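Local coordinates for protein beta-galacturonidase (Eisenbergiella tayi, PDB 6NCW) that is a glycoside hydrolase of family 2 that acts as a beta-galacturonidase, probably cleaving terminal beta-linked hexuronic acids such as galacturonate from glycosides, at residues L182-G191 against Y231-A240. Numbering follows the deposited sequence.
Sequences LDGSVEVEIG and YLITAVLRTA
Val186, Val188 and Ile190 pack against Leu237, Ala235 and Ile233 on the inner face of two antiparallel strands, neighbours in one sheet of the immunoglobulin-like beta-sandwich of this family 2 hydrolase. This is the tightly packed, buried side. The side chains of Ile190 and Ile233 extend in the same direction next to each other, with CG1 of Ile190 3.7 Å from CG1 of Ile233. With CG1 anti to the backbone N (chi1 -178°) and the chain extended on to CD1, Ile233 brings CD1 to 4.0 Å from Val188 CG1. Farther along, Val186 spreads its two methyls: CG1 meets Ala235 CB, while CG2 touches Leu237 CD1 at 3.6 Å. Ile155 and Phe157 of strand 150-162 and Ile172 of strand 165-176 cover this face from the facing sheet. At one end, Ile190 CG2 rests on Tyr231 CB, and Gly191 CA lies at the edge of the tyrosine ring; Tyr231 OH is hydrogen-bonded to Glu221 N. The other face, with Ser185, Glu187, Glu189, Thr234, Val236 and Arg238, is looser and more open to solvent. Glu187 and Arg238 extend alongside each other, their carboxylate and guanidinium planes 54° apart, but OE2 of Glu187 stays 4.2 Å from NE of Arg238, beyond salt-bridge range. Paired backbone hydrogen bonds join Ser185 to Arg238, Glu187 to Val236 and Glu189 to Thr234. Past the last pair, Gly191 N donates a nearly straight 2.7 Å bond to Leu232 O.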
loop_
_atom_site.group_PDB
_atom_site.type_symbol
_atom_site.label_atom_id
_atom_site.label_comp_id
_atom_site.label_asym_id
_atom_site.label_seq_id
_atom_site.Cartn_x
_atom_site.Cartn_y
_atom_site.Cartn_z
ATOM N N LEU A 182 -34.311 57.643 -5.291
ATOM C CA LEU A 182 -33.204 57.605 -6.240
ATOM C C LEU A 182 -33.716 57.341 -7.653
ATOM O O LEU A 182 -34.657 56.568 -7.845
ATOM C CB LEU A 182 -32.183 56.534 -5.831
ATOM C CG LEU A 182 -30.735 56.753 -6.270
ATOM C CD1 LEU A 182 -29.783 56.685 -5.071
ATOM C CD2 LEU A 182 -30.351 55.733 -7.340
ATOM N N ASP A 183 -33.092 57.991 -8.635
ATOM C CA ASP A 183 -33.468 57.899 -10.042
ATOM C C ASP A 183 -32.253 57.522 -10.870
ATOM O O ASP A 183 -31.115 57.832 -10.506
ATOM C CB ASP A 183 -34.010 59.231 -10.618
ATOM C CG ASP A 183 -35.309 59.671 -9.980
ATOM O OD1 ASP A 183 -36.159 58.800 -9.684
ATOM O OD2 ASP A 183 -35.477 60.897 -9.783
ATOM N N GLY A 184 -32.509 56.891 -12.005
ATOM C CA GLY A 184 -31.443 56.536 -12.915
ATOM C C GLY A 184 -31.932 55.512 -13.919
ATOM O O GLY A 184 -33.131 55.263 -14.049
ATOM N N SER A 185 -30.969 54.923 -14.625
ATOM C CA SER A 185 -31.269 53.877 -15.588
ATOM C C SER A 185 -30.221 52.770 -15.478
ATOM O O SER A 185 -29.159 52.945 -14.871
ATOM C CB SER A 185 -31.340 54.432 -17.019
ATOM O OG SER A 185 -30.052 54.753 -17.533
ATOM N N VAL A 186 -30.539 51.615 -16.058
ATOM C CA VAL A 186 -29.589 50.518 -16.182
ATOM C C VAL A 186 -29.480 50.152 -17.654
ATOM O O VAL A 186 -30.492 49.875 -18.308
ATOM C CB VAL A 186 -30.001 49.305 -15.332
ATOM C CG1 VAL A 186 -29.148 48.100 -15.693
ATOM C CG2 VAL A 186 -29.834 49.634 -13.873
ATOM N N GLU A 187 -28.252 50.163 -18.174
ATOM C CA GLU A 187 -27.972 49.796 -19.554
ATOM C C GLU A 187 -27.379 48.387 -19.609
ATOM O O GLU A 187 -26.394 48.096 -18.924
ATOM C CB GLU A 187 -27.013 50.799 -20.201
ATOM C CG GLU A 187 -26.665 50.432 -21.636
ATOM C CD GLU A 187 -25.854 51.492 -22.361
ATOM O OE1 GLU A 187 -25.781 51.427 -23.613
ATOM O OE2 GLU A 187 -25.288 52.381 -21.681
ATOM N N VAL A 188 -27.953 47.534 -20.456
ATOM C CA VAL A 188 -27.653 46.101 -20.474
ATOM C C VAL A 188 -27.143 45.729 -21.858
ATOM O O VAL A 188 -27.835 45.951 -22.863
ATOM C CB VAL A 188 -28.883 45.250 -20.110
ATOM C CG1 VAL A 188 -28.549 43.763 -20.226
ATOM C CG2 VAL A 188 -29.380 45.573 -18.725
ATOM N N GLU A 189 -25.942 45.159 -21.910
ATOM C CA GLU A 189 -25.366 44.644 -23.144
ATOM C C GLU A 189 -24.997 43.178 -22.972
ATOM O O GLU A 189 -24.546 42.764 -21.896
ATOM C CB GLU A 189 -24.138 45.452 -23.555
ATOM C CG GLU A 189 -24.434 46.947 -23.699
ATOM C CD GLU A 189 -23.431 47.684 -24.579
ATOM O OE1 GLU A 189 -23.788 48.770 -25.105
ATOM O OE2 GLU A 189 -22.294 47.180 -24.746
ATOM N N ILE A 190 -25.193 42.396 -24.030
ATOM C CA ILE A 190 -24.843 40.980 -24.043
ATOM C C ILE A 190 -23.833 40.773 -25.160
ATOM O O ILE A 190 -24.173 40.887 -26.343
ATOM C CB ILE A 190 -26.071 40.076 -24.231
ATOM C CG1 ILE A 190 -27.108 40.362 -23.152
ATOM C CG2 ILE A 190 -25.656 38.612 -24.205
ATOM C CD1 ILE A 190 -28.381 39.606 -23.344
ATOM N N GLY A 191 -22.594 40.468 -24.789
ATOM C CA GLY A 191 -21.541 40.286 -25.769
ATOM C C GLY A 191 -21.329 41.492 -26.659
ATOM O O GLY A 191 -21.100 41.337 -27.865
ATOM N N TYR A 231 -21.438 34.264 -23.405
ATOM C CA TYR A 231 -21.439 35.703 -23.603
ATOM C C TYR A 231 -21.352 36.419 -22.269
ATOM O O TYR A 231 -22.004 36.021 -21.302
ATOM C CB TYR A 231 -22.704 36.164 -24.321
ATOM C CG TYR A 231 -22.860 35.640 -25.724
ATOM C CD1 TYR A 231 -22.334 36.332 -26.799
ATOM C CD2 TYR A 231 -23.541 34.462 -25.973
ATOM C CE1 TYR A 231 -22.479 35.865 -28.092
ATOM C CE2 TYR A 231 -23.694 33.977 -27.256
ATOM C CZ TYR A 231 -23.167 34.693 -28.319
ATOM O OH TYR A 231 -23.317 34.236 -29.605
ATOM N N LEU A 232 -20.595 37.512 -22.227
ATOM C CA LEU A 232 -20.662 38.393 -21.071
ATOM C C LEU A 232 -21.903 39.271 -21.176
ATOM O O LEU A 232 -22.154 39.883 -22.220
ATOM C CB LEU A 232 -19.405 39.257 -20.973
ATOM C CG LEU A 232 -18.088 38.492 -20.891
ATOM C CD1 LEU A 232 -16.927 39.390 -21.249
ATOM C CD2 LEU A 232 -17.924 37.931 -19.493
ATOM N N ILE A 233 -22.693 39.317 -20.107
ATOM C CA ILE A 233 -23.806 40.247 -19.995
ATOM C C ILE A 233 -23.377 41.336 -19.028
ATOM O O ILE A 233 -22.866 41.045 -17.938
ATOM C CB ILE A 233 -25.117 39.555 -19.561
ATOM C CG1 ILE A 233 -26.263 40.560 -19.507
ATOM C CG2 ILE A 233 -24.988 38.836 -18.210
ATOM C CD1 ILE A 233 -27.632 39.914 -19.379
ATOM N N THR A 234 -23.525 42.592 -19.450
ATOM C CA THR A 234 -23.087 43.737 -18.662
ATOM C C THR A 234 -24.269 44.639 -18.332
ATOM O O THR A 234 -25.078 44.968 -19.207
ATOM C CB THR A 234 -22.012 44.533 -19.404
ATOM O OG1 THR A 234 -20.964 43.643 -19.805
ATOM C CG2 THR A 234 -21.431 45.599 -18.493
ATOM N N ALA A 235 -24.358 45.050 -17.076
ATOM C CA ALA A 235 -25.350 46.024 -16.653
ATOM C C ALA A 235 -24.628 47.198 -16.009
ATOM O O ALA A 235 -23.898 47.017 -15.027
ATOM C CB ALA A 235 -26.360 45.402 -15.688
ATOM N N VAL A 236 -24.826 48.398 -16.555
ATOM C CA VAL A 236 -24.236 49.615 -15.999
ATOM C C VAL A 236 -25.362 50.478 -15.440
ATOM O O VAL A 236 -26.294 50.848 -16.164
ATOM C CB VAL A 236 -23.395 50.370 -17.040
ATOM C CG1 VAL A 236 -22.810 51.653 -16.434
ATOM C CG2 VAL A 236 -22.271 49.471 -17.554
ATOM N N LEU A 237 -25.302 50.749 -14.141
ATOM C CA LEU A 237 -26.235 51.648 -13.482
ATOM C C LEU A 237 -25.700 53.075 -13.561
ATOM O O LEU A 237 -24.536 53.326 -13.225
ATOM C CB LEU A 237 -26.434 51.235 -12.026
ATOM C CG LEU A 237 -27.257 52.158 -11.119
ATOM C CD1 LEU A 237 -28.741 52.119 -11.438
ATOM C CD2 LEU A 237 -27.019 51.797 -9.652
ATOM N N ARG A 238 -26.547 53.997 -14.028
ATOM C CA ARG A 238 -26.235 55.424 -14.078
ATOM C C ARG A 238 -27.278 56.196 -13.287
ATOM O O ARG A 238 -28.478 56.051 -13.536
ATOM C CB ARG A 238 -26.196 55.942 -15.514
ATOM C CG ARG A 238 -25.004 55.442 -16.301
ATOM C CD ARG A 238 -25.103 55.827 -17.768
ATOM N NE ARG A 238 -24.212 55.007 -18.588
ATOM C CZ ARG A 238 -22.959 55.334 -18.887
ATOM N NH1 ARG A 238 -22.445 56.477 -18.445
ATOM N NH2 ARG A 238 -22.225 54.519 -19.633
ATOM N N THR A 239 -26.815 57.011 -12.335
ATOM C CA THR A 239 -27.641 57.930 -11.564
ATOM C C THR A 239 -27.294 59.372 -11.948
ATOM O O THR A 239 -26.776 59.628 -13.048
ATOM C CB THR A 239 -27.447 57.672 -10.063
ATOM O OG1 THR A 239 -26.103 58.010 -9.690
ATOM C CG2 THR A 239 -27.720 56.219 -9.717
ATOM N N ALA A 240 -27.564 60.307 -11.037
ATOM C CA ALA A 240 -27.132 61.698 -11.185
ATOM C C ALA A 240 -25.631 61.851 -10.904
ATOM O O ALA A 240 -24.847 62.226 -11.784
ATOM C CB ALA A 240 -27.921 62.583 -10.264
#